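Local atomic coordinates of ribonucleoside-diphosphate reductase subunit beta (Streptococcus sanguinis, PDB entry 4N83), a protein that forms the beta subunit of a class Ib ribonucleotide reductase, carries a dimanganese(II) centre here, and probably helps make deoxyribonucleotides for DNA synthesis. Residues F29-T33 with V99-S103; I35-D40 with L177-I183; V55-F59 with Y235-Y240; L68-G73 with I137-Y141; L169-N174 with I280-I285. All coordinates share one frame; numbering follows the deposited sequence.

Interaction 1: residues F29-T33 with V99-S103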
# COMPACT_ATOMS: atom_id res chain seq x y z
N PHE A 29 -4.19 1.42 11.51
CA PHE A 29 -4.63 0.38 10.56
C PHE A 29 -6.00 -0.16 10.98
O PHE A 29 -6.27 -0.31 12.17
CB PHE A 29 -3.59 -0.75 10.52
CG PHE A 29 -4.04 -1.98 9.78
CD1 PHE A 29 -3.64 -2.20 8.46
CD2 PHE A 29 -4.84 -2.94 10.40
CE1 PHE A 29 -4.04 -3.34 7.78
CE2 PHE A 29 -5.25 -4.08 9.72
CZ PHE A 29 -4.84 -4.28 8.41
N TRP A 30 -6.85 -0.45 10.00
CA TRP A 30 -8.18 -1.01 10.28
C TRP A 30 -8.80 -1.71 9.07
O TRP A 30 -8.36 -1.54 7.94
CB TRP A 30 -9.13 0.08 10.78
CG TRP A 30 -9.37 1.18 9.79
CD1 TRP A 30 -8.58 2.27 9.56
CD2 TRP A 30 -10.49 1.32 8.91
NE1 TRP A 30 -9.13 3.06 8.59
CE2 TRP A 30 -10.31 2.50 8.17
CE3 TRP A 30 -11.64 0.54 8.68
CZ2 TRP A 30 -11.22 2.94 7.21
CZ3 TRP A 30 -12.55 0.98 7.72
CH2 TRP A 30 -12.33 2.16 7.00
N LEU A 31 -9.84 -2.51 9.35
CA LEU A 31 -10.57 -3.24 8.31
C LEU A 31 -12.08 -3.17 8.54
O LEU A 31 -12.55 -3.15 9.68
CB LEU A 31 -10.13 -4.70 8.26
CG LEU A 31 -8.78 -5.01 7.61
CD1 LEU A 31 -8.39 -6.46 7.85
CD2 LEU A 31 -8.81 -4.70 6.11
N ASP A 32 -12.83 -3.14 7.44
CA ASP A 32 -14.30 -3.09 7.48
C ASP A 32 -14.93 -4.38 8.02
O ASP A 32 -16.07 -4.36 8.50
CB ASP A 32 -14.87 -2.78 6.09
CG ASP A 32 -14.31 -3.69 5.00
OD1 ASP A 32 -15.02 -4.63 4.59
OD2 ASP A 32 -13.16 -3.46 4.56
N THR A 33 -14.20 -5.49 7.94
CA THR A 33 -14.69 -6.79 8.38
C THR A 33 -14.82 -6.92 9.91
O THR A 33 -15.52 -7.82 10.39
CB THR A 33 -13.79 -7.93 7.86
OG1 THR A 33 -12.42 -7.61 8.13
CG2 THR A 33 -13.97 -8.12 6.36
N VAL A 99 -8.71 0.52 1.13
CA VAL A 99 -9.56 0.08 2.24
C VAL A 99 -10.77 1.00 2.37
O VAL A 99 -11.88 0.54 2.63
CB VAL A 99 -8.79 0.04 3.58
CG1 VAL A 99 -9.73 -0.26 4.75
CG2 VAL A 99 -7.67 -0.99 3.53
N HIS A 100 -10.54 2.30 2.17
CA HIS A 100 -11.63 3.28 2.18
C HIS A 100 -12.62 3.00 1.05
O HIS A 100 -13.83 3.08 1.24
CB HIS A 100 -11.09 4.71 2.05
CG HIS A 100 -10.15 5.12 3.15
ND1 HIS A 100 -9.36 6.24 3.07
CD2 HIS A 100 -9.87 4.54 4.34
CE1 HIS A 100 -8.63 6.34 4.17
NE2 HIS A 100 -8.92 5.32 4.96
N ALA A 101 -12.09 2.67 -0.13
CA ALA A 101 -12.92 2.35 -1.29
C ALA A 101 -13.75 1.09 -1.06
O ALA A 101 -14.92 1.04 -1.43
CB ALA A 101 -12.05 2.20 -2.53
N LYS A 102 -13.13 0.08 -0.44
CA LYS A 102 -13.82 -1.18 -0.15
C LYS A 102 -14.89 -1.02 0.94
O LYS A 102 -15.99 -1.56 0.81
CB LYS A 102 -12.82 -2.27 0.26
CG LYS A 102 -13.48 -3.58 0.69
CD LYS A 102 -12.47 -4.68 0.93
CE LYS A 102 -13.09 -5.85 1.69
NZ LYS A 102 -14.25 -6.45 0.97
N SER A 103 -14.56 -0.28 2.00
CA SER A 103 -15.44 -0.13 3.16
C SER A 103 -16.88 0.26 2.79
O SER A 103 -17.83 -0.17 3.45
CB SER A 103 -14.87 0.90 4.14
OG SER A 103 -14.61 2.14 3.50

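Interaction 2: residues I35-D40 with L177-I183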
# COMPACT_ATOMS: atom_id res chain seq x y z
N ILE A 35 -16.00 -4.34 11.98
CA ILE A 35 -17.18 -3.59 12.41
C ILE A 35 -18.47 -4.37 12.12
O ILE A 35 -18.68 -4.81 10.99
CB ILE A 35 -17.24 -2.21 11.71
CG1 ILE A 35 -16.06 -1.34 12.14
CG2 ILE A 35 -18.56 -1.50 12.02
CD1 ILE A 35 -15.80 -0.15 11.25
N PRO A 36 -19.34 -4.53 13.14
CA PRO A 36 -20.63 -5.21 12.95
C PRO A 36 -21.71 -4.28 12.38
O PRO A 36 -22.32 -3.52 13.13
CB PRO A 36 -20.99 -5.67 14.36
CG PRO A 36 -20.37 -4.64 15.25
CD PRO A 36 -19.14 -4.13 14.55
N LEU A 37 -21.93 -4.36 11.07
CA LEU A 37 -22.88 -3.48 10.39
C LEU A 37 -24.34 -3.95 10.51
O LEU A 37 -25.26 -3.17 10.30
CB LEU A 37 -22.50 -3.34 8.91
CG LEU A 37 -21.18 -2.59 8.66
CD1 LEU A 37 -20.58 -2.98 7.32
CD2 LEU A 37 -21.39 -1.09 8.75
N SER A 38 -24.53 -5.23 10.85
CA SER A 38 -25.87 -5.82 10.96
C SER A 38 -26.69 -5.25 12.13
O SER A 38 -27.92 -5.33 12.11
CB SER A 38 -25.77 -7.34 11.10
OG SER A 38 -25.12 -7.71 12.30
N ASN A 39 -26.01 -4.69 13.13
CA ASN A 39 -26.68 -4.07 14.28
C ASN A 39 -27.32 -2.72 13.95
O ASN A 39 -28.11 -2.21 14.75
CB ASN A 39 -25.70 -3.90 15.44
CG ASN A 39 -25.08 -5.21 15.90
OD1 ASN A 39 -23.99 -5.22 16.48
ND2 ASN A 39 -25.76 -6.32 15.66
N ASP A 40 -26.99 -2.14 12.80
CA ASP A 40 -27.57 -0.87 12.35
C ASP A 40 -28.76 -1.05 11.40
O ASP A 40 -29.31 -0.07 10.90
CB ASP A 40 -26.50 -0.00 11.69
CG ASP A 40 -25.48 0.51 12.67
OD1 ASP A 40 -25.26 -0.15 13.71
OD2 ASP A 40 -24.88 1.57 12.41
N LEU A 177 -27.33 5.15 13.27
CA LEU A 177 -26.34 4.58 12.35
C LEU A 177 -24.92 4.65 12.94
O LEU A 177 -24.03 5.29 12.38
CB LEU A 177 -26.38 5.30 10.99
CG LEU A 177 -27.73 5.36 10.27
CD1 LEU A 177 -27.63 6.21 9.02
CD2 LEU A 177 -28.24 3.97 9.92
N ALA A 178 -24.73 3.98 14.07
CA ALA A 178 -23.49 4.06 14.84
C ALA A 178 -22.31 3.38 14.15
O ALA A 178 -21.23 3.96 14.03
CB ALA A 178 -23.69 3.48 16.23
N ASN A 179 -22.52 2.15 13.70
CA ASN A 179 -21.48 1.37 13.02
C ASN A 179 -21.18 1.89 11.61
O ASN A 179 -20.05 1.78 11.13
CB ASN A 179 -21.87 -0.11 12.96
CG ASN A 179 -21.97 -0.73 14.34
OD1 ASN A 179 -21.06 -0.60 15.16
ND2 ASN A 179 -23.07 -1.43 14.60
N VAL A 180 -22.20 2.44 10.95
CA VAL A 180 -22.03 3.07 9.64
C VAL A 180 -21.28 4.40 9.78
O VAL A 180 -20.63 4.85 8.84
CB VAL A 180 -23.39 3.30 8.93
CG1 VAL A 180 -23.19 3.96 7.57
CG2 VAL A 180 -24.15 1.99 8.79
N ALA A 181 -21.38 5.01 10.96
CA ALA A 181 -20.65 6.24 11.25
C ALA A 181 -19.20 5.96 11.62
O ALA A 181 -18.30 6.67 11.16
CB ALA A 181 -21.34 7.01 12.37
N GLU A 182 -18.97 4.93 12.43
CA GLU A 182 -17.61 4.55 12.87
C GLU A 182 -16.69 4.20 11.70
O GLU A 182 -15.51 4.54 11.72
CB GLU A 182 -17.65 3.38 13.86
CG GLU A 182 -17.62 3.79 15.33
CD GLU A 182 -16.26 4.29 15.80
OE1 GLU A 182 -16.20 4.89 16.89
OE2 GLU A 182 -15.26 4.10 15.08
N ILE A 183 -17.23 3.53 10.70
CA ILE A 183 -16.46 3.14 9.51
C ILE A 183 -16.10 4.37 8.67
O ILE A 183 -15.11 4.36 7.94
CB ILE A 183 -17.22 2.09 8.67
CG1 ILE A 183 -16.26 1.34 7.75
CG2 ILE A 183 -18.36 2.72 7.88
CD1 ILE A 183 -16.86 0.07 7.18

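Interaction 3: residues V55-F59 with Y235-Y240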
# COMPACT_ATOMS: atom_id res chain seq x y z
N VAL A 55 -28.42 8.44 1.26
CA VAL A 55 -27.28 7.74 1.86
C VAL A 55 -26.44 6.99 0.82
O VAL A 55 -25.21 7.08 0.83
CB VAL A 55 -27.75 6.77 2.98
CG1 VAL A 55 -26.62 5.86 3.43
CG2 VAL A 55 -28.29 7.56 4.16
N GLY A 56 -27.11 6.27 -0.08
CA GLY A 56 -26.42 5.52 -1.14
C GLY A 56 -25.71 6.41 -2.14
O GLY A 56 -24.61 6.09 -2.60
N LYS A 57 -26.35 7.53 -2.49
CA LYS A 57 -25.76 8.50 -3.42
C LYS A 57 -24.53 9.19 -2.83
O LYS A 57 -23.62 9.59 -3.56
CB LYS A 57 -26.80 9.56 -3.81
CG LYS A 57 -27.91 9.04 -4.72
CD LYS A 57 -28.85 10.16 -5.13
CE LYS A 57 -29.76 9.74 -6.27
NZ LYS A 57 -30.69 10.83 -6.67
N VAL A 58 -24.51 9.34 -1.51
CA VAL A 58 -23.40 9.97 -0.80
C VAL A 58 -22.18 9.05 -0.78
O VAL A 58 -21.11 9.44 -1.25
CB VAL A 58 -23.81 10.36 0.64
CG1 VAL A 58 -22.59 10.52 1.55
CG2 VAL A 58 -24.62 11.65 0.62
N PHE A 59 -22.33 7.85 -0.23
CA PHE A 59 -21.22 6.90 -0.13
C PHE A 59 -20.72 6.49 -1.51
O PHE A 59 -19.51 6.45 -1.75
CB PHE A 59 -21.62 5.65 0.67
CG PHE A 59 -21.93 5.92 2.12
CD1 PHE A 59 -21.11 6.75 2.89
CD2 PHE A 59 -23.01 5.31 2.73
CE1 PHE A 59 -21.40 6.98 4.22
CE2 PHE A 59 -23.30 5.53 4.07
CZ PHE A 59 -22.49 6.37 4.81
N TYR A 235 -23.52 19.92 -6.88
CA TYR A 235 -23.70 18.55 -6.37
C TYR A 235 -24.44 18.54 -5.03
O TYR A 235 -25.20 17.61 -4.75
CB TYR A 235 -22.33 17.86 -6.23
CG TYR A 235 -22.40 16.43 -5.75
CD1 TYR A 235 -22.76 15.40 -6.61
CD2 TYR A 235 -22.08 16.10 -4.43
CE1 TYR A 235 -22.82 14.08 -6.17
CE2 TYR A 235 -22.14 14.79 -3.98
CZ TYR A 235 -22.51 13.79 -4.86
OH TYR A 235 -22.56 12.48 -4.42
N THR A 236 -24.21 19.57 -4.22
CA THR A 236 -24.90 19.71 -2.93
C THR A 236 -26.40 19.92 -3.16
O THR A 236 -27.23 19.24 -2.56
CB THR A 236 -24.33 20.88 -2.11
OG1 THR A 236 -22.92 20.72 -1.94
CG2 THR A 236 -24.99 20.97 -0.74
N GLU A 237 -26.73 20.88 -4.02
CA GLU A 237 -28.13 21.15 -4.38
C GLU A 237 -28.78 19.99 -5.13
O GLU A 237 -30.00 19.81 -5.07
CB GLU A 237 -28.23 22.44 -5.21
CG GLU A 237 -27.96 23.71 -4.40
CD GLU A 237 -27.90 24.96 -5.26
OE1 GLU A 237 -28.76 25.12 -6.15
OE2 GLU A 237 -27.01 25.80 -5.02
N SER A 238 -27.97 19.19 -5.82
CA SER A 238 -28.45 17.99 -6.52
C SER A 238 -28.91 16.89 -5.56
O SER A 238 -29.70 16.02 -5.95
CB SER A 238 -27.37 17.45 -7.46
OG SER A 238 -27.79 16.25 -8.09
N LEU A 239 -28.42 16.92 -4.32
CA LEU A 239 -28.75 15.90 -3.32
C LEU A 239 -29.63 16.42 -2.18
O LEU A 239 -30.68 15.85 -1.90
CB LEU A 239 -27.46 15.32 -2.72
CG LEU A 239 -26.56 14.48 -3.63
CD1 LEU A 239 -25.35 14.00 -2.85
CD2 LEU A 239 -27.32 13.30 -4.21
N TYR A 240 -29.19 17.51 -1.55
CA TYR A 240 -29.73 17.93 -0.25
C TYR A 240 -30.95 18.87 -0.27
O TYR A 240 -31.41 19.31 0.79
CB TYR A 240 -28.61 18.58 0.58
CG TYR A 240 -27.51 17.63 0.99
CD1 TYR A 240 -26.35 17.49 0.23
CD2 TYR A 240 -27.63 16.86 2.15
CE1 TYR A 240 -25.35 16.61 0.61
CE2 TYR A 240 -26.62 15.99 2.54
CZ TYR A 240 -25.49 15.87 1.77
OH TYR A 240 -24.49 15.00 2.15

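Interaction 4: residues L68-G73 with I137-Y141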
# COMPACT_ATOMS: atom_id res chain seq x y z
N LEU A 68 -10.43 6.67 -7.16
CA LEU A 68 -9.54 7.59 -7.86
C LEU A 68 -8.19 7.73 -7.17
O LEU A 68 -7.15 7.76 -7.83
CB LEU A 68 -10.20 8.97 -7.97
CG LEU A 68 -9.38 10.11 -8.59
CD1 LEU A 68 -9.06 9.82 -10.05
CD2 LEU A 68 -10.13 11.43 -8.46
N GLN A 69 -8.21 7.80 -5.84
CA GLN A 69 -7.00 7.99 -5.05
C GLN A 69 -6.13 6.73 -4.99
O GLN A 69 -4.91 6.81 -5.15
CB GLN A 69 -7.35 8.44 -3.62
CG GLN A 69 -7.85 9.88 -3.53
CD GLN A 69 -6.74 10.90 -3.69
OE1 GLN A 69 -6.24 11.45 -2.71
NE2 GLN A 69 -6.35 11.16 -4.93
N SER A 70 -6.76 5.57 -4.77
CA SER A 70 -6.03 4.31 -4.61
C SER A 70 -5.29 3.88 -5.88
O SER A 70 -4.16 3.38 -5.81
CB SER A 70 -6.97 3.19 -4.16
OG SER A 70 -7.95 2.89 -5.14
N GLU A 71 -5.92 4.08 -7.03
CA GLU A 71 -5.38 3.58 -8.30
C GLU A 71 -4.35 4.53 -8.92
O GLU A 71 -3.22 4.12 -9.20
CB GLU A 71 -6.53 3.30 -9.28
CG GLU A 71 -7.51 2.24 -8.79
CD GLU A 71 -8.68 2.01 -9.72
OE1 GLU A 71 -8.78 2.69 -10.76
OE2 GLU A 71 -9.52 1.13 -9.41
N SER A 72 -4.74 5.79 -9.12
CA SER A 72 -3.89 6.78 -9.81
C SER A 72 -3.43 7.96 -8.94
O SER A 72 -2.39 8.56 -9.21
CB SER A 72 -4.61 7.33 -11.04
OG SER A 72 -5.67 8.20 -10.68
N GLY A 73 -4.20 8.29 -7.91
CA GLY A 73 -3.94 9.48 -7.09
C GLY A 73 -2.62 9.45 -6.34
O GLY A 73 -1.80 10.36 -6.48
N ILE A 137 -9.55 16.61 -11.31
CA ILE A 137 -8.53 16.15 -10.37
C ILE A 137 -7.53 15.18 -11.02
O ILE A 137 -6.33 15.33 -10.82
CB ILE A 137 -9.18 15.48 -9.13
CG1 ILE A 137 -10.05 16.49 -8.36
CG2 ILE A 137 -8.12 14.90 -8.20
CD1 ILE A 137 -9.29 17.63 -7.70
N ASN A 138 -8.03 14.21 -11.78
CA ASN A 138 -7.15 13.22 -12.42
C ASN A 138 -6.27 13.82 -13.51
O ASN A 138 -5.14 13.39 -13.72
CB ASN A 138 -7.96 12.05 -12.99
CG ASN A 138 -7.09 10.86 -13.36
OD1 ASN A 138 -6.00 10.67 -12.83
ND2 ASN A 138 -7.59 10.03 -14.28
N GLU A 139 -6.81 14.82 -14.22
CA GLU A 139 -6.04 15.57 -15.22
C GLU A 139 -4.83 16.24 -14.58
O GLU A 139 -3.77 16.33 -15.20
CB GLU A 139 -6.94 16.60 -15.92
CG GLU A 139 -6.26 17.44 -17.00
CD GLU A 139 -5.55 18.68 -16.46
OE1 GLU A 139 -6.09 19.32 -15.53
OE2 GLU A 139 -4.47 19.01 -16.98
N ILE A 140 -5.00 16.71 -13.35
CA ILE A 140 -3.90 17.30 -12.58
C ILE A 140 -2.87 16.23 -12.21
O ILE A 140 -1.67 16.46 -12.32
CB ILE A 140 -4.40 18.02 -11.31
CG1 ILE A 140 -5.28 19.22 -11.69
CG2 ILE A 140 -3.23 18.50 -10.46
CD1 ILE A 140 -6.22 19.66 -10.59
N TYR A 141 -3.34 15.05 -11.80
CA TYR A 141 -2.44 13.94 -11.46
C TYR A 141 -1.65 13.46 -12.67
O TYR A 141 -0.46 13.16 -12.56
CB TYR A 141 -3.21 12.76 -10.84
CG TYR A 141 -3.81 13.01 -9.47
CD1 TYR A 141 -3.13 13.74 -8.49
CD2 TYR A 141 -5.06 12.48 -9.14
CE1 TYR A 141 -3.69 13.96 -7.24
CE2 TYR A 141 -5.62 12.68 -7.89
CZ TYR A 141 -4.93 13.43 -6.94
OH TYR A 141 -5.49 13.63 -5.70

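Interaction 5: residues L169-N174 with I280-I285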
# COMPACT_ATOMS: atom_id res chain seq x y z
N LEU A 169 -22.21 11.84 9.73
CA LEU A 169 -21.89 12.60 10.94
C LEU A 169 -23.14 13.21 11.58
O LEU A 169 -23.21 13.35 12.80
CB LEU A 169 -20.88 13.72 10.62
CG LEU A 169 -19.45 13.28 10.25
CD1 LEU A 169 -18.66 14.47 9.71
CD2 LEU A 169 -18.73 12.67 11.44
N TYR A 170 -24.11 13.58 10.75
CA TYR A 170 -25.40 14.09 11.23
C TYR A 170 -26.16 13.03 12.03
O TYR A 170 -26.67 13.32 13.11
CB TYR A 170 -26.25 14.59 10.05
CG TYR A 170 -27.71 14.84 10.38
CD1 TYR A 170 -28.13 16.06 10.91
CD2 TYR A 170 -28.67 13.86 10.15
CE1 TYR A 170 -29.46 16.29 11.20
CE2 TYR A 170 -30.01 14.08 10.45
CZ TYR A 170 -30.40 15.30 10.97
OH TYR A 170 -31.72 15.52 11.27
N TYR A 171 -26.21 11.82 11.49
CA TYR A 171 -26.91 10.71 12.16
C TYR A 171 -26.19 10.25 13.42
O TYR A 171 -26.84 9.89 14.40
CB TYR A 171 -27.10 9.54 11.19
CG TYR A 171 -28.13 9.80 10.11
CD1 TYR A 171 -29.48 9.95 10.43
CD2 TYR A 171 -27.76 9.91 8.77
CE1 TYR A 171 -30.43 10.19 9.45
CE2 TYR A 171 -28.70 10.15 7.79
CZ TYR A 171 -30.03 10.29 8.13
OH TYR A 171 -30.97 10.54 7.15
N LEU A 172 -24.86 10.26 13.40
CA LEU A 172 -24.06 9.92 14.59
C LEU A 172 -24.36 10.86 15.75
O LEU A 172 -24.35 10.45 16.91
CB LEU A 172 -22.56 9.95 14.26
CG LEU A 172 -21.58 9.60 15.39
CD1 LEU A 172 -21.84 8.19 15.92
CD2 LEU A 172 -20.15 9.74 14.92
N GLY A 173 -24.61 12.13 15.43
CA GLY A 173 -25.00 13.12 16.43
C GLY A 173 -26.36 12.85 17.05
O GLY A 173 -26.60 13.21 18.21
N ASN A 174 -27.25 12.22 16.29
CA ASN A 174 -28.57 11.82 16.77
C ASN A 174 -28.58 10.42 17.41
O ASN A 174 -29.64 9.92 17.79
CB ASN A 174 -29.60 11.86 15.63
CG ASN A 174 -29.99 13.28 15.24
OD1 ASN A 174 -31.13 13.69 15.43
ND2 ASN A 174 -29.04 14.03 14.70
N ILE A 280 -24.94 19.31 15.80
CA ILE A 280 -25.00 17.86 15.96
C ILE A 280 -24.01 17.15 15.01
O ILE A 280 -23.62 16.01 15.26
CB ILE A 280 -26.44 17.31 15.78
CG1 ILE A 280 -26.75 16.25 16.85
CG2 ILE A 280 -26.69 16.76 14.38
CD1 ILE A 280 -27.09 16.83 18.21
N VAL A 281 -23.62 17.84 13.94
CA VAL A 281 -22.57 17.35 13.04
C VAL A 281 -21.20 17.60 13.68
O VAL A 281 -20.29 16.78 13.53
CB VAL A 281 -22.64 18.03 11.66
CG1 VAL A 281 -21.47 17.59 10.78
CG2 VAL A 281 -23.97 17.72 10.98
N MET A 282 -21.07 18.72 14.39
CA MET A 282 -19.85 19.02 15.15
C MET A 282 -19.76 18.13 16.40
O MET A 282 -18.67 17.90 16.92
CB MET A 282 -19.81 20.50 15.54
CG MET A 282 -18.41 21.04 15.79
SD MET A 282 -17.28 20.86 14.38
CE MET A 282 -18.16 21.75 13.10
N ASN A 283 -20.92 17.66 16.87
CA ASN A 283 -20.98 16.62 17.90
C ASN A 283 -20.47 15.28 17.34
O ASN A 283 -19.87 14.49 18.07
CB ASN A 283 -22.42 16.47 18.42
CG ASN A 283 -22.56 15.39 19.47
OD1 ASN A 283 -23.38 14.49 19.34
ND2 ASN A 283 -21.75 15.48 20.52
N GLY A 284 -20.72 15.05 16.05
CA GLY A 284 -20.23 13.86 15.36
C GLY A 284 -18.73 13.82 15.16
O GLY A 284 -18.12 12.75 15.24
N ILE A 285 -18.12 14.97 14.89
CA ILE A 285 -16.66 15.06 14.71
C ILE A 285 -15.94 14.94 16.06
O ILE A 285 -14.88 14.32 16.14
CB ILE A 285 -16.25 16.37 14.00
CG1 ILE A 285 -16.83 16.41 12.58
CG2 ILE A 285 -14.73 16.51 13.94
CD1 ILE A 285 -16.78 17.77 11.92

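Interaction 1: residues F29-T33 with V99-S103
Trp30 lays one face of its indole against Val99. Val99 CG1 stands 4.1 Å from the centroid of the six-membered ring of Trp30, only 7° off the ring normal, in a CH-pi contact. One torsion sets this up: Trp30 holds CG between its backbone N and carbonyl carbon (chi1 62°). The far rim of the indole also touches Ser103, with Trp30 CH2 4.0 Å from Ser103 CB.

The aromatic contact is of another kind. Trp30 CZ2 lies 3.6 Å from His100 CD2, at the edge of the imidazole. The rings meet rim to rim, with planes 21° apart. His100 is a manganese ligand, and both Trp30 NE1 and His100 NE2 donate to Asp190 OD2. This is the metal-His-Asp-Trp chain familiar from class I ribonucleotide reductase beta subunits, where it is thought to serve electron transfer.

The charged pair is looser. Asp32 OD1 and Lys102 NZ are 4.1 Å apart, beyond a salt bridge, and the Asp32 carboxylate rests mainly against Lys102 CE. Asp32 OD1 also has a hydrogen bond with Ser106 OG. On the helix itself, Ser103 OG donates to His100 O over 2.6 Å, from above the carbonyl plane.

Interaction 2: residues I35-D40 with L177-I183
Asp40 and Asn179 both hold CG anti to the carbonyl carbon and beside the backbone N, with chi1 of -69° and -63°. These torsions bring the carboxylate and the amide together, their planes 25° apart. Asn179 ND2 makes a weak hydrogen bond to Asp40 OD1 at 2.7 Å. Asp40 OD2 meets the backbone at the start of helix 178-206. It accepts from Val180 N at 3.2 Å, from above the carboxylate plane, and more weakly from Asn179 N at 2.8 Å. A side chain from a loop far away in sequence thus takes amides of the first helical turn, just past the N-cap position at Leu177. The helix dipole would probably favour the charged carboxylate.

The rest is apolar. Ile35 CG2 lies 3.7 Å from Asn179 CB, the two side chains sliding past each other in opposite directions. Ile35 CD1 reaches Ile183 CB at 3.7 Å. Leu37 CD2 meets Val180 CG2 at 4.1 Å.

The contact ties the loop before helix 41-44 to the N-terminal end of helix 178-206. Leu37 and Ile183 also pack on helix 84-111, through Ser106 and Thr110 and through Ser103 and Ile107 respectively. Leu177 and Ala181 rest on helix 162-173, on Tyr171 and Leu172.

Interaction 3: residues V55-F59 with Y235-Y240
Lys57 and Leu239 make the central touch. Lys57 CD lies 3.6 Å from Leu239 CD2, and Lys57 CB is 3.8 Å from the same methyl. The two helices belong to the ferritin-like helical bundle of the ribonucleotide reductase small chain. They run nearly antiparallel, at 155°, with axes 11.0 Å apart, and the gap is filled by side chains.

Val58 forms the other half of the first shell. Its CG2 is anti to the carbonyl carbon and points to the phenol end of Tyr240, 3.7 Å from Tyr240 OH. The same methyl meets Leu239 CD1 at 4.3 Å. Tyr235 comes in beside them, with its OH 3.2 Å from Lys57 O.

Further out, other helices position these groups. Tyr240 OH has a hydrogen bond with Thr167 OG1. The Lys57 chain extends beyond CG, and its ammonium makes a cation-pi contact with Trp123. The Tyr235 ring has its own cation-pi partner in Lys133, and Leu239 CG lies over one face of that ring, offset toward the rim. On the far side of helix 49-78, Phe59 packs on Tyr104, the predicted active-site tyrosine. Within 235-240, Thr236 O accepts two amides, Tyr240 N at 2.8 Å and Leu239 N at 3.1 Å.

Interaction 4: residues L68-G73 with I137-Y141
The ring of Tyr141 lies against Gly73, whose CA sits 3.7 Å above one face, offset toward the rim. This is a CH-pi contact, with Gly73 CA 20° off the ring normal. The opposite face is covered by Ile137 O of its own helix, also toward the rim. The ring is therefore sandwiched between two pieces of backbone. The amide of Gln69 reaches the hydroxyl end of the same ring, with its plane 22° from the ring plane.

Apolar packing continues alongside. Leu68 has CG anti to its backbone N, which sends the side chain out to helix 128-143. Leu68 CD2 meets Ile137 CG2 at 4.0 Å, and Leu68 CD1 lies 3.9 Å from Asn138 CB. A polar pair stands beside them, with Ser72 OG 3.3 Å from Asn138 OD1. Tyr5 of the second subunit makes a weak hydrogen bond with Ser72 OG and packs on Leu68.

The two helices of the ferritin-like bundle run roughly parallel, crossing at -26°. Helix 49-78 widens into a pi-type turn here, where Gly73 N donates to Leu68 O over 3.0 Å.

Gln69 also approaches Glu157, which binds both manganese ions. The side chain of Gln69 comes within about 4 Å of a manganese ion, with Tyr141 and Glu157 as neighbours. Gln69 is thus a second-shell neighbour of the metal site, where it could polarise the Glu157 carboxylate or the Tyr141 hydroxyl.

Interaction 5: residues L169-N174 with I280-I285
Leu169 spreads its two methyls over helix 279-285. Its CG is anti to the carbonyl carbon (chi1 -69°), and from there CD1 meets Ile285 CG1 at 3.9 Å while CD2 lies against Gly284 O. Leu169 CB packs on Val281 CG1, also at 3.9 Å. Val281 divides its branches between two neighbours. CG1, anti to the backbone N, goes to Leu169, and CG2 turns to Tyr170, 4.0 Å from Tyr170 CB and near the plane of the ring at its edge.

Tyr170 and Asn174 frame Ile280. Ile280 CG2 touches Tyr170 CD1 at 3.8 Å, approaching the ring obliquely, and lies 3.6 Å from Asn174 ND2. The Asn174 side chain folds back over its own helix. Its ND2 donates to Tyr170 O at 2.9 Å, with an N-H...O angle of 143°, and stands over the centre of the Tyr170 ring. Leu172 also reaches across, and its CD2 rests on Gly284 O.

The helices cross at 91°, with axes 7.1 Å apart. Gly173 and Gly284 sit at this close crossing, where no side chain stands between the backbones. Gly173 CA makes a CA-H...O contact with Ile280 O at 3.4 Å. The contact joins the end of helix 162-173 to the last helix modelled. Phe252 of helix 246-263 covers Leu169, Val281 and Ile285.

The chemistry is that of close backbone packing edged by methyl groups. Across the two segments cohesion comes from apolar contacts and one weak CA-H...O interaction, while the polar bond of Asn174 is spent within its own segment.

Interactions 1 and 4 lie nearest the metals. His100 of interaction 1 is a ligand, about 3 Å from a manganese ion, and Gln69 of interaction 4 comes within about 4 Å of one. Both contacts also touch the second subunit. Interaction 2 packs directly on interaction 1, where Ile183 CD1 lies 3.6 Å from Asp32 CB. It also meets interaction 3, with Val180 CG1 3.7 Å from Phe59 CZ, and interaction 5, with Leu177 CD1 3.7 Å from Tyr171 CD2. Interactions 3 and 4 share helix 49-78, their centres 22 Å apart. Interactions 2, 3 and 5 stand further off, with the side chains of Ile183, Val58 and Leu169 about 12, 13 and 14 Å from a manganese ion.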